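Local coordinates for protein tyrosine phosphatase PRL-1 (Leishmania major, PDB 3S4O) that hydrolyses phosphotyrosine in proteins and may act as a virulence factor that supports survival of the parasite inside host macrophages, at residues I10-P15 with A130-N136; S19-F23 with E97-Q101; L22-L28 with P109-H115; V127-L131 with A142-I146. All coordinates share one frame; numbering follows the deposited sequence.

Contact 1 of 4, residues I10-P15 with A130-N136; sequences IDCCDP and ALVEYGN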
loop_
_atom_site.group_PDB
_atom_site.type_symbol
_atom_site.label_atom_id
_atom_site.label_comp_id
_atom_site.label_asym_id
_atom_site.label_seq_id
_atom_site.Cartn_x
_atom_site.Cartn_y
_atom_site.Cartn_z
ATOM N N ILE A 10 5.972 1.362 6.155
ATOM C CA ILE A 10 6.180 -0.067 6.401
ATOM C C ILE A 10 7.021 -0.665 5.288
ATOM O O ILE A 10 6.615 -0.664 4.131
ATOM C CB ILE A 10 4.861 -0.876 6.495
ATOM C CG1 ILE A 10 3.917 -0.250 7.529
ATOM C CG2 ILE A 10 5.181 -2.320 6.868
ATOM C CD1 ILE A 10 2.911 -1.213 8.154
ATOM N N ASP A 11 8.187 -1.186 5.652
ATOM C CA ASP A 11 9.074 -1.819 4.688
ATOM C C ASP A 11 8.724 -3.292 4.484
ATOM O O ASP A 11 8.512 -4.036 5.435
ATOM C CB ASP A 11 10.540 -1.697 5.123
ATOM C CG ASP A 11 11.099 -0.288 4.945
ATOM O OD1 ASP A 11 10.487 0.532 4.224
ATOM O OD2 ASP A 11 12.156 -0.003 5.536
ATOM N N CYS A 12 8.645 -3.691 3.224
ATOM C CA CYS A 12 8.552 -5.095 2.852
ATOM C C CYS A 12 9.932 -5.528 2.367
ATOM O O CYS A 12 10.418 -5.042 1.343
ATOM C CB CYS A 12 7.515 -5.307 1.748
ATOM S SG CYS A 12 7.317 -7.026 1.241
ATOM N N CYS A 13 10.538 -6.459 3.099
ATOM C CA CYS A 13 11.925 -6.855 2.870
ATOM C C CYS A 13 12.084 -8.178 2.122
ATOM O O CYS A 13 11.226 -9.049 2.191
ATOM C CB CYS A 13 12.666 -6.930 4.208
ATOM S SG CYS A 13 12.739 -5.335 5.071
ATOM N N ASP A 14 13.200 -8.299 1.403
ATOM C CA ASP A 14 13.574 -9.538 0.707
ATOM C C ASP A 14 13.720 -10.700 1.710
ATOM O O ASP A 14 14.556 -10.635 2.621
ATOM C CB ASP A 14 14.895 -9.347 -0.054
ATOM C CG ASP A 14 15.026 -10.254 -1.280
ATOM O OD1 ASP A 14 14.549 -11.409 -1.260
ATOM O OD2 ASP A 14 15.646 -9.807 -2.269
ATOM N N PRO A 15 12.911 -11.750 1.550
ATOM C CA PRO A 15 13.030 -12.939 2.395
ATOM C C PRO A 15 14.450 -13.505 2.416
ATOM O O PRO A 15 14.960 -13.879 3.472
ATOM C CB PRO A 15 12.089 -13.944 1.720
ATOM C CG PRO A 15 11.146 -13.127 0.954
ATOM C CD PRO A 15 11.915 -11.951 0.484
ATOM N N ALA A 130 0.849 -7.769 1.075
ATOM C CA ALA A 130 2.138 -7.642 0.380
ATOM C C ALA A 130 3.250 -8.262 1.220
ATOM O O ALA A 130 4.124 -8.951 0.689
ATOM C CB ALA A 130 2.460 -6.185 0.065
ATOM N N LEU A 131 3.201 -8.029 2.531
ATOM C CA LEU A 131 4.186 -8.592 3.462
ATOM C C LEU A 131 4.136 -10.118 3.455
ATOM O O LEU A 131 5.170 -10.782 3.530
ATOM C CB LEU A 131 3.967 -8.096 4.901
ATOM C CG LEU A 131 4.290 -6.635 5.235
ATOM C CD1 LEU A 131 3.831 -6.316 6.650
ATOM C CD2 LEU A 131 5.763 -6.353 5.113
ATOM N N VAL A 132 2.934 -10.669 3.374
ATOM C CA VAL A 132 2.763 -12.113 3.339
ATOM C C VAL A 132 3.238 -12.681 2.000
ATOM O O VAL A 132 3.996 -13.651 1.967
ATOM C CB VAL A 132 1.309 -12.535 3.566
ATOM C CG1 VAL A 132 1.140 -14.024 3.281
ATOM C CG2 VAL A 132 0.883 -12.214 4.995
ATOM N N GLU A 133 2.820 -12.057 0.908
ATOM C CA GLU A 133 3.095 -12.582 -0.430
ATOM C C GLU A 133 4.566 -12.445 -0.832
ATOM O O GLU A 133 5.144 -13.379 -1.375
ATOM C CB GLU A 133 2.200 -11.892 -1.472
ATOM C CG GLU A 133 2.319 -12.427 -2.898
ATOM C CD GLU A 133 2.258 -13.924 -2.994
ATOM O OE1 GLU A 133 1.390 -14.532 -2.322
ATOM O OE2 GLU A 133 3.100 -14.480 -3.744
ATOM N N TYR A 134 5.160 -11.282 -0.567
ATOM C CA TYR A 134 6.529 -10.965 -1.031
ATOM C C TYR A 134 7.566 -11.013 0.080
ATOM O O TYR A 134 8.701 -11.422 -0.145
ATOM C CB TYR A 134 6.566 -9.599 -1.741
ATOM C CG TYR A 134 5.618 -9.533 -2.918
ATOM C CD1 TYR A 134 5.934 -10.141 -4.136
ATOM C CD2 TYR A 134 4.393 -8.889 -2.810
ATOM C CE1 TYR A 134 5.061 -10.097 -5.209
ATOM C CE2 TYR A 134 3.519 -8.841 -3.871
ATOM C CZ TYR A 134 3.852 -9.453 -5.065
ATOM O OH TYR A 134 2.960 -9.395 -6.124
ATOM N N GLY A 135 7.183 -10.598 1.276
ATOM C CA GLY A 135 8.073 -10.658 2.433
ATOM C C GLY A 135 8.127 -12.029 3.081
ATOM O O GLY A 135 9.002 -12.291 3.898
ATOM N N ASN A 136 7.196 -12.900 2.694
ATOM C CA ASN A 136 7.022 -14.241 3.285
ATOM C C ASN A 136 6.863 -14.216 4.805
ATOM O O ASN A 136 7.240 -15.145 5.503
ATOM C CB ASN A 136 8.145 -15.195 2.852
ATOM C CG ASN A 136 7.968 -15.693 1.412
ATOM O OD1 ASN A 136 6.888 -15.573 0.826
ATOM N ND2 ASN A 136 9.035 -16.244 0.838
#
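Y134 meets C12 through its CB, 4.0 Å from C12 SG, while its ring is turned away from the strand. With CG anti to the carbonyl carbon (chi1 -58°), the ring heads toward helix 84-103; E133 CG sits over the centre of one face, and the OH at the far end is hydrogen-bonded to D95. The amide of N136 is the second flat group. Its ND2 comes within 3.8 Å of P15 CG, a packing contact with the pyrrolidine ring rather than a polar one. That ring also lies against the carbonyls just after the helix, P15 CG standing 3.2 Å from the carbonyl oxygen Y134 O.

The interface joins the outermost strand 7-13 of the phosphatase sheet to the C-terminal end of helix 122-133, where N136 is the first residue to leave helical geometry, with positive phi. C12 SG packs against this end. Anti to the backbone N (chi1 -179°), it lies 3.6 Å from G135 N and 3.8 Å from A130 O, but the A130 carbonyl is already taken by Y134 N at the helix end. No hydrogen bond crosses the contact; the nearest to one is a CH...O approach from G135 CA to C13 O, 3.5 Å with 150° at the hydrogen.

L131 packs against the backbone and CB of C12. Its CD2 branch lies 3.6 Å from D11 O and also touches C12 CB, whereas CD1 faces I10 CG2 at 4.2 Å. The D11 carboxylate is hydrogen-bonded to H24 on the adjoining strand.

Contact 2 of 4, residues S19-F23 with E97-Q101; sequences SRVLF and ELARQ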
loop_
_atom_site.group_PDB
_atom_site.type_symbol
_atom_site.label_atom_id
_atom_site.label_comp_id
_atom_site.label_asym_id
_atom_site.label_seq_id
_atom_site.Cartn_x
_atom_site.Cartn_y
_atom_site.Cartn_z
ATOM N N SER A 19 18.174 -7.839 4.622
ATOM C CA SER A 19 18.891 -6.575 4.470
ATOM C C SER A 19 18.214 -5.665 3.441
ATOM O O SER A 19 18.223 -4.437 3.556
ATOM C CB SER A 19 20.321 -6.843 4.017
ATOM O OG SER A 19 21.062 -5.647 3.940
ATOM N N ARG A 20 17.627 -6.301 2.434
ATOM C CA ARG A 20 17.196 -5.624 1.213
ATOM C C ARG A 20 15.699 -5.372 1.213
ATOM O O ARG A 20 14.904 -6.300 1.386
ATOM C CB ARG A 20 17.609 -6.460 -0.012
ATOM C CG ARG A 20 17.701 -5.727 -1.357
ATOM C CD ARG A 20 16.873 -6.416 -2.498
ATOM N NE ARG A 20 16.627 -5.534 -3.648
ATOM C CZ ARG A 20 17.483 -5.334 -4.653
ATOM N NH1 ARG A 20 18.675 -5.937 -4.673
ATOM N NH2 ARG A 20 17.152 -4.519 -5.651
ATOM N N VAL A 21 15.332 -4.103 1.034
ATOM C CA VAL A 21 13.938 -3.701 0.900
ATOM C C VAL A 21 13.441 -3.887 -0.530
ATOM O O VAL A 21 14.064 -3.383 -1.480
ATOM C CB VAL A 21 13.732 -2.227 1.285
ATOM C CG1 VAL A 21 12.258 -1.834 1.105
ATOM C CG2 VAL A 21 14.216 -1.972 2.716
ATOM N N LEU A 22 12.311 -4.589 -0.661
ATOM C CA LEU A 22 11.627 -4.783 -1.944
ATOM C C LEU A 22 10.749 -3.587 -2.298
ATOM O O LEU A 22 10.818 -3.068 -3.415
ATOM C CB LEU A 22 10.729 -6.022 -1.906
ATOM C CG LEU A 22 11.202 -7.403 -2.374
ATOM C CD1 LEU A 22 12.702 -7.512 -2.480
ATOM C CD2 LEU A 22 10.622 -8.466 -1.459
ATOM N N PHE A 23 9.897 -3.192 -1.347
ATOM C CA PHE A 23 9.005 -2.029 -1.476
ATOM C C PHE A 23 8.926 -1.248 -0.169
ATOM O O PHE A 23 8.960 -1.832 0.918
ATOM C CB PHE A 23 7.555 -2.432 -1.794
ATOM C CG PHE A 23 7.417 -3.527 -2.791
ATOM C CD1 PHE A 23 7.489 -3.244 -4.144
ATOM C CD2 PHE A 23 7.160 -4.843 -2.383
ATOM C CE1 PHE A 23 7.341 -4.251 -5.081
ATOM C CE2 PHE A 23 7.012 -5.862 -3.316
ATOM C CZ PHE A 23 7.110 -5.559 -4.667
ATOM N N GLU A 97 6.487 -4.086 -10.510
ATOM C CA GLU A 97 7.492 -3.264 -9.841
ATOM C C GLU A 97 8.705 -4.112 -9.450
ATOM O O GLU A 97 9.851 -3.655 -9.494
ATOM C CB GLU A 97 6.894 -2.576 -8.608
ATOM C CG GLU A 97 6.092 -1.302 -8.919
ATOM C CD GLU A 97 6.899 -0.266 -9.702
ATOM O OE1 GLU A 97 8.017 0.078 -9.261
ATOM O OE2 GLU A 97 6.430 0.186 -10.776
ATOM N N LEU A 98 8.441 -5.364 -9.094
ATOM C CA LEU A 98 9.504 -6.303 -8.730
ATOM C C LEU A 98 10.370 -6.642 -9.933
ATOM O O LEU A 98 11.590 -6.704 -9.829
ATOM C CB LEU A 98 8.903 -7.582 -8.149
ATOM C CG LEU A 98 9.872 -8.526 -7.449
ATOM C CD1 LEU A 98 10.625 -7.818 -6.334
ATOM C CD2 LEU A 98 9.073 -9.723 -6.890
ATOM N N ALA A 99 9.728 -6.859 -11.077
ATOM C CA ALA A 99 10.448 -7.125 -12.327
ATOM C C ALA A 99 11.216 -5.890 -12.793
ATOM O O ALA A 99 12.281 -6.015 -13.386
ATOM C CB ALA A 99 9.482 -7.603 -13.421
ATOM N N ARG A 100 10.670 -4.703 -12.528
ATOM C CA ARG A 100 11.329 -3.445 -12.908
ATOM C C ARG A 100 12.707 -3.337 -12.245
ATOM O O ARG A 100 13.680 -2.927 -12.882
ATOM C CB ARG A 100 10.476 -2.225 -12.539
ATOM C CG ARG A 100 10.954 -0.923 -13.176
ATOM C CD ARG A 100 9.953 0.224 -13.016
ATOM N NE ARG A 100 9.797 0.654 -11.626
ATOM C CZ ARG A 100 10.239 1.798 -11.098
ATOM N NH1 ARG A 100 10.889 2.692 -11.821
ATOM N NH2 ARG A 100 10.010 2.052 -9.807
ATOM N N GLN A 101 12.768 -3.731 -10.978
ATOM C CA GLN A 101 13.992 -3.658 -10.174
ATOM C C GLN A 101 15.010 -4.688 -10.614
ATOM O O GLN A 101 16.201 -4.394 -10.694
ATOM C CB GLN A 101 13.694 -3.895 -8.686
ATOM C CG GLN A 101 13.088 -2.716 -7.948
ATOM C CD GLN A 101 12.706 -3.073 -6.519
ATOM O OE1 GLN A 101 13.571 -3.276 -5.665
ATOM N NE2 GLN A 101 11.408 -3.173 -6.258
#
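Q101 and L22 form the one hydrogen bond across the contact: Q101 NE2 donates to the backbone oxygen L22 O over 2.9 Å, with 153° at the hydrogen and the donor in the carbonyl plane. The side chain is extended beyond CG (chi2 175°), which carries the amide from the helix to the strand. Its other end, OE1, lies near the plane of the R20 guanidinium, at the edge, but at 3.8 Å from R20 NH2 this is too long for a bond, and the arginine is poorly ordered.

Apolar contacts flank the amide. L22 CG packs on L98 CD1 at 4.0 Å, the two side chains crossing obliquely. The F23 ring is approached at its edge by E97 CB, 3.9 Å from F23 CE1.

Only the base of E97 takes part, because a bend at chi2 (-56°) directs its carboxylate elsewhere. Both carboxylate oxygens are hydrogen-bonded there: OE1 is gripped side-on by R100 in a salt bridge, R100 NH2 and NE lying 2.9 and 3.0 Å from E97 OE1, while OE2 is bonded to H50.

L22 and F23 both face C12 in a classic beta bulge, where the chain turns a corner. The contact sets the bulged beginning of strand 21-28 against helix 84-103, with strand 7-13 alongside and P110, just ahead of strand 111-115, touching both E97 and Q101.

Contact 3 of 4, residues L22-L28 with P109-H115; sequences LFHFLIL and PPTIGVH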
loop_
_atom_site.group_PDB
_atom_site.type_symbol
_atom_site.label_atom_id
_atom_site.label_comp_id
_atom_site.label_asym_id
_atom_site.label_seq_id
_atom_site.Cartn_x
_atom_site.Cartn_y
_atom_site.Cartn_z
ATOM N N LEU A 22 12.311 -4.589 -0.661
ATOM C CA LEU A 22 11.627 -4.783 -1.944
ATOM C C LEU A 22 10.749 -3.587 -2.298
ATOM O O LEU A 22 10.818 -3.068 -3.415
ATOM C CB LEU A 22 10.729 -6.022 -1.906
ATOM C CG LEU A 22 11.202 -7.403 -2.374
ATOM C CD1 LEU A 22 12.702 -7.512 -2.480
ATOM C CD2 LEU A 22 10.622 -8.466 -1.459
ATOM N N PHE A 23 9.897 -3.192 -1.347
ATOM C CA PHE A 23 9.005 -2.029 -1.476
ATOM C C PHE A 23 8.926 -1.248 -0.169
ATOM O O PHE A 23 8.960 -1.832 0.918
ATOM C CB PHE A 23 7.555 -2.432 -1.794
ATOM C CG PHE A 23 7.417 -3.527 -2.791
ATOM C CD1 PHE A 23 7.489 -3.244 -4.144
ATOM C CD2 PHE A 23 7.160 -4.843 -2.383
ATOM C CE1 PHE A 23 7.341 -4.251 -5.081
ATOM C CE2 PHE A 23 7.012 -5.862 -3.316
ATOM C CZ PHE A 23 7.110 -5.559 -4.667
ATOM N N HIS A 24 8.780 0.067 -0.283
ATOM C CA HIS A 24 8.451 0.907 0.858
ATOM C C HIS A 24 6.955 1.188 0.765
ATOM O O HIS A 24 6.506 1.785 -0.204
ATOM C CB HIS A 24 9.195 2.249 0.832
ATOM C CG HIS A 24 10.687 2.153 0.966
ATOM N ND1 HIS A 24 11.318 1.812 2.145
ATOM C CD2 HIS A 24 11.676 2.434 0.084
ATOM C CE1 HIS A 24 12.632 1.868 1.973
ATOM N NE2 HIS A 24 12.875 2.238 0.729
ATOM N N PHE A 25 6.185 0.772 1.765
ATOM C CA PHE A 25 4.759 1.112 1.800
ATOM C C PHE A 25 4.454 2.261 2.742
ATOM O O PHE A 25 4.921 2.293 3.885
ATOM C CB PHE A 25 3.905 -0.096 2.166
ATOM C CG PHE A 25 3.970 -1.189 1.148
ATOM C CD1 PHE A 25 3.430 -0.998 -0.113
ATOM C CD2 PHE A 25 4.600 -2.391 1.438
ATOM C CE1 PHE A 25 3.500 -1.985 -1.072
ATOM C CE2 PHE A 25 4.671 -3.392 0.486
ATOM C CZ PHE A 25 4.127 -3.189 -0.775
ATOM N N LEU A 26 3.678 3.210 2.230
ATOM C CA LEU A 26 3.182 4.323 3.010
ATOM C C LEU A 26 1.687 4.186 3.175
ATOM O O LEU A 26 0.958 4.249 2.188
ATOM C CB LEU A 26 3.456 5.643 2.303
ATOM C CG LEU A 26 4.737 6.397 2.596
ATOM C CD1 LEU A 26 4.749 7.643 1.701
ATOM C CD2 LEU A 26 4.825 6.796 4.083
ATOM N N ILE A 27 1.234 3.979 4.406
ATOM C CA ILE A 27 -0.176 4.070 4.733
ATOM C C ILE A 27 -0.487 5.537 5.054
ATOM O O ILE A 27 0.066 6.116 5.979
ATOM C CB ILE A 27 -0.587 3.197 5.935
ATOM C CG1 ILE A 27 -0.251 1.715 5.691
ATOM C CG2 ILE A 27 -2.115 3.325 6.162
ATOM C CD1 ILE A 27 -0.336 0.857 6.929
ATOM N N LEU A 28 -1.373 6.127 4.263
ATOM C CA LEU A 28 -1.634 7.565 4.311
ATOM C C LEU A 28 -3.083 7.869 4.594
ATOM O O LEU A 28 -3.955 7.052 4.336
ATOM C CB LEU A 28 -1.286 8.237 2.971
ATOM C CG LEU A 28 0.126 8.093 2.390
ATOM C CD1 LEU A 28 0.075 8.082 0.835
ATOM C CD2 LEU A 28 1.026 9.224 2.879
ATOM N N PRO A 109 14.354 0.784 -4.424
ATOM C CA PRO A 109 13.039 0.299 -3.999
ATOM C C PRO A 109 11.959 1.379 -4.083
ATOM O O PRO A 109 12.112 2.450 -3.514
ATOM C CB PRO A 109 13.275 -0.139 -2.550
ATOM C CG PRO A 109 14.740 -0.503 -2.505
ATOM C CD PRO A 109 15.411 0.451 -3.440
ATOM N N PRO A 110 10.897 1.118 -4.828
ATOM C CA PRO A 110 9.790 2.058 -4.916
ATOM C C PRO A 110 9.028 2.248 -3.616
ATOM O O PRO A 110 8.875 1.309 -2.829
ATOM C CB PRO A 110 8.847 1.423 -5.935
ATOM C CG PRO A 110 9.244 0.034 -6.046
ATOM C CD PRO A 110 10.562 -0.190 -5.403
ATOM N N THR A 111 8.574 3.480 -3.414
ATOM C CA THR A 111 7.615 3.803 -2.390
ATOM C C THR A 111 6.238 3.769 -3.038
ATOM O O THR A 111 6.018 4.326 -4.122
ATOM C CB THR A 111 7.906 5.163 -1.725
ATOM O OG1 THR A 111 9.206 5.126 -1.128
ATOM C CG2 THR A 111 6.883 5.470 -0.634
ATOM N N ILE A 112 5.328 3.063 -2.382
ATOM C CA ILE A 112 3.981 2.890 -2.878
ATOM C C ILE A 112 3.040 3.336 -1.792
ATOM O O ILE A 112 3.089 2.830 -0.678
ATOM C CB ILE A 112 3.717 1.425 -3.284
ATOM C CG1 ILE A 112 4.581 1.072 -4.510
ATOM C CG2 ILE A 112 2.214 1.177 -3.559
ATOM C CD1 ILE A 112 4.998 -0.358 -4.543
ATOM N N GLY A 113 2.206 4.316 -2.112
ATOM C CA GLY A 113 1.260 4.872 -1.153
ATOM C C GLY A 113 -0.109 4.240 -1.261
ATOM O O GLY A 113 -0.540 3.849 -2.341
ATOM N N VAL A 114 -0.782 4.134 -0.119
ATOM C CA VAL A 114 -2.126 3.591 -0.040
ATOM C C VAL A 114 -2.963 4.378 0.967
ATOM O O VAL A 114 -2.578 4.536 2.112
ATOM C CB VAL A 114 -2.142 2.093 0.358
ATOM C CG1 VAL A 114 -3.525 1.507 0.134
ATOM C CG2 VAL A 114 -1.116 1.296 -0.427
ATOM N N HIS A 115 -4.111 4.879 0.523
ATOM C CA HIS A 115 -5.031 5.571 1.425
ATOM C C HIS A 115 -6.479 5.146 1.257
ATOM O O HIS A 115 -6.888 4.658 0.214
ATOM C CB HIS A 115 -4.898 7.105 1.307
ATOM C CG HIS A 115 -5.510 7.692 0.073
ATOM N ND1 HIS A 115 -6.870 7.873 -0.064
ATOM C CD2 HIS A 115 -4.950 8.174 -1.061
ATOM C CE1 HIS A 115 -7.122 8.411 -1.242
ATOM N NE2 HIS A 115 -5.973 8.612 -1.865
HETATM O O HOH W 1 13.969 3.985 -1.203
#
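F25 and I112 lie side by side and point the same way, as expected of paired residues on neighbouring parallel strands. F25 CD1 is 4.0 Å from I112 CB, and the carbonyl oxygen I112 O approaches the ring at its edge. I112 CD1 continues along this face to F23 CD1, 3.8 Å away, so the isoleucine bridges two aromatic rings; P110 CG meets the F23 ring at its edge. On the other face the groups cross instead of running together. H24 and T111 cross at a slant, H24 CB 3.5 Å from T111 OG1, and the CD2 edge of H24 faces P109 O. L26 CD1 reaches T111 CG2 at 3.8 Å, and farther along L28 CD1 packs on the bare backbone of G113.

These faces belong to two adjacent interior strands of the mixed phosphatase sheet, 23-28 and 111-115, whose segment axes approach to 4.6 Å at 24°. Five backbone bonds form the parallel ladder: H24 N to P110 O, I112 N to H24 O, L26 N to I112 O, V114 N to L26 O and L28 N to V114 O, the first the straightest along with the third, at 172°. Helix 122-133 covers the side bearing F25, I27 and V114.

Besides its stronger partner D11, H24 has a water that weakly bridges its NE2 (2.8 Å) to P109 O. H115, immediately before C116, the cysteine predicted to form the phosphocysteine intermediate, keeps its CB 3.2 Å from L28 O and is hydrogen-bonded through NE2 to Y59 OH.

Contact 4 of 4, residues V127-L131 with A142-I146; sequences VALAL and AIALI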
loop_
_atom_site.group_PDB
_atom_site.type_symbol
_atom_site.label_atom_id
_atom_site.label_comp_id
_atom_site.label_asym_id
_atom_site.label_seq_id
_atom_site.Cartn_x
_atom_site.Cartn_y
_atom_site.Cartn_z
ATOM N N VAL A 127 -1.389 -3.797 2.538
ATOM C CA VAL A 127 0.019 -3.794 2.924
ATOM C C VAL A 127 0.361 -5.108 3.605
ATOM O O VAL A 127 1.373 -5.732 3.290
ATOM C CB VAL A 127 0.352 -2.600 3.818
ATOM C CG1 VAL A 127 1.740 -2.736 4.408
ATOM C CG2 VAL A 127 0.226 -1.323 3.012
ATOM N N ALA A 128 -0.512 -5.543 4.506
ATOM C CA ALA A 128 -0.342 -6.809 5.206
ATOM C C ALA A 128 -0.168 -7.933 4.194
ATOM O O ALA A 128 0.711 -8.775 4.317
ATOM C CB ALA A 128 -1.538 -7.080 6.098
ATOM N N LEU A 129 -1.013 -7.927 3.179
ATOM C CA LEU A 129 -0.978 -8.955 2.157
ATOM C C LEU A 129 0.334 -8.959 1.385
ATOM O O LEU A 129 0.830 -10.029 1.035
ATOM C CB LEU A 129 -2.107 -8.742 1.168
ATOM C CG LEU A 129 -2.056 -9.718 -0.019
ATOM C CD1 LEU A 129 -2.733 -11.033 0.317
ATOM C CD2 LEU A 129 -2.632 -9.090 -1.253
ATOM N N ALA A 130 0.849 -7.769 1.075
ATOM C CA ALA A 130 2.138 -7.642 0.380
ATOM C C ALA A 130 3.250 -8.262 1.220
ATOM O O ALA A 130 4.124 -8.951 0.689
ATOM C CB ALA A 130 2.460 -6.185 0.065
ATOM N N LEU A 131 3.201 -8.029 2.531
ATOM C CA LEU A 131 4.186 -8.592 3.462
ATOM C C LEU A 131 4.136 -10.118 3.455
ATOM O O LEU A 131 5.170 -10.782 3.530
ATOM C CB LEU A 131 3.967 -8.096 4.901
ATOM C CG LEU A 131 4.290 -6.635 5.235
ATOM C CD1 LEU A 131 3.831 -6.316 6.650
ATOM C CD2 LEU A 131 5.763 -6.353 5.113
ATOM N N ALA A 142 2.444 -10.132 10.197
ATOM C CA ALA A 142 2.194 -8.967 9.348
ATOM C C ALA A 142 1.216 -8.034 10.033
ATOM O O ALA A 142 1.342 -6.811 9.936
ATOM C CB ALA A 142 1.666 -9.380 7.990
ATOM N N ILE A 143 0.236 -8.619 10.718
ATOM C CA ILE A 143 -0.793 -7.853 11.423
ATOM C C ILE A 143 -0.172 -7.125 12.612
ATOM O O ILE A 143 -0.411 -5.938 12.822
ATOM C CB ILE A 143 -1.948 -8.758 11.925
ATOM C CG1 ILE A 143 -2.752 -9.320 10.750
ATOM C CG2 ILE A 143 -2.899 -7.978 12.816
ATOM C CD1 ILE A 143 -3.719 -10.442 11.154
ATOM N N ALA A 144 0.632 -7.844 13.382
ATOM C CA ALA A 144 1.307 -7.270 14.536
ATOM C C ALA A 144 2.206 -6.109 14.107
ATOM O O ALA A 144 2.252 -5.076 14.773
ATOM C CB ALA A 144 2.135 -8.336 15.258
ATOM N N LEU A 145 2.915 -6.298 12.995
ATOM C CA LEU A 145 3.851 -5.302 12.464
ATOM C C LEU A 145 3.127 -4.003 12.132
ATOM O O LEU A 145 3.580 -2.910 12.489
ATOM C CB LEU A 145 4.543 -5.836 11.205
ATOM C CG LEU A 145 5.691 -5.008 10.636
ATOM C CD1 LEU A 145 6.533 -4.312 11.726
ATOM C CD2 LEU A 145 6.583 -5.873 9.720
ATOM N N ILE A 146 1.991 -4.141 11.457
ATOM C CA ILE A 146 1.175 -2.990 11.071
ATOM C C ILE A 146 0.577 -2.319 12.300
ATOM O O ILE A 146 0.527 -1.096 12.378
ATOM C CB ILE A 146 0.055 -3.388 10.068
ATOM C CG1 ILE A 146 0.660 -3.570 8.667
ATOM C CG2 ILE A 146 -1.058 -2.345 10.034
ATOM C CD1 ILE A 146 -0.098 -4.507 7.755
#
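I146 reaches A128 because its CG1 branch stands anti to the carbonyl carbon (chi1 -77°) and chi2 of 154° extends CD1 toward helix 122-133. L145, by contrast, has CG anti to the backbone N, which brings its CD2 to L131 CD1, 4.1 Å away.

The I146 methyl makes the closest contact. CD1 lies 3.4 Å from A128 CB, tighter than usual van der Waals contact, and 3.4 Å from the backbone nitrogen A128 N, so it rests against the helix main chain as much as against a side chain. V127 CG1 borders the same methyl at 4.2 Å.

One turn earlier on helix 139-149, A142 packs on the same stretch of helix 122-133. A128 and A142 have their CA atoms 5.3 Å apart, and A142 CB lies 3.8 Å from the carbonyl oxygen A128 O. L131 CD1 then covers A142 CB at 4.0 Å, so the alanine methyl is bordered by backbone and leucine together. No hydrogen bond crosses the interface; each helix keeps its own, L131 N to V127 O and I146 N to A142 O.

The short axes approach to 9.4 Å and run at 131° to each other, a steep crossing slightly nearer perpendicular than antiparallel. Around the pair, I162 of helix 156-164 touches A128 and I143, while V127 rests on F25 and I27 of the sheet. Such apolar packing belongs to the helical layer of the cysteine-dependent phosphatase fold, in which the C-X5-R phosphate-binding loop, C116 to R122, runs into helix 122-133, R122 being the helix's first residue.

In the fold
Contacts 1, 2 and 3 meet in strands 7-13 and 21-28: the hydrogen bond D11 OD1 to H24 ND1 (2.6 Å) ties contact 1 to contact 3, and contact 2 shares L22 and F23 with contact 3. Contacts 1 and 4 both use L131 of helix 122-133, and I10 CD1 packs on I146 CG1 at 3.3 Å. F25 CZ lies 3.5 Å from A130 CB, joining contact 3 to the helix of contact 4. Contacts 2 and 4 do not touch, their centres 17 Å apart. Thiosulfate, bound in the loop between strand 111-115 and helix 122-133, is about 6 Å from the side chain of I27 in contact 3 and about 10 Å from that of V127 in contact 4; contact 2 is remote from the site.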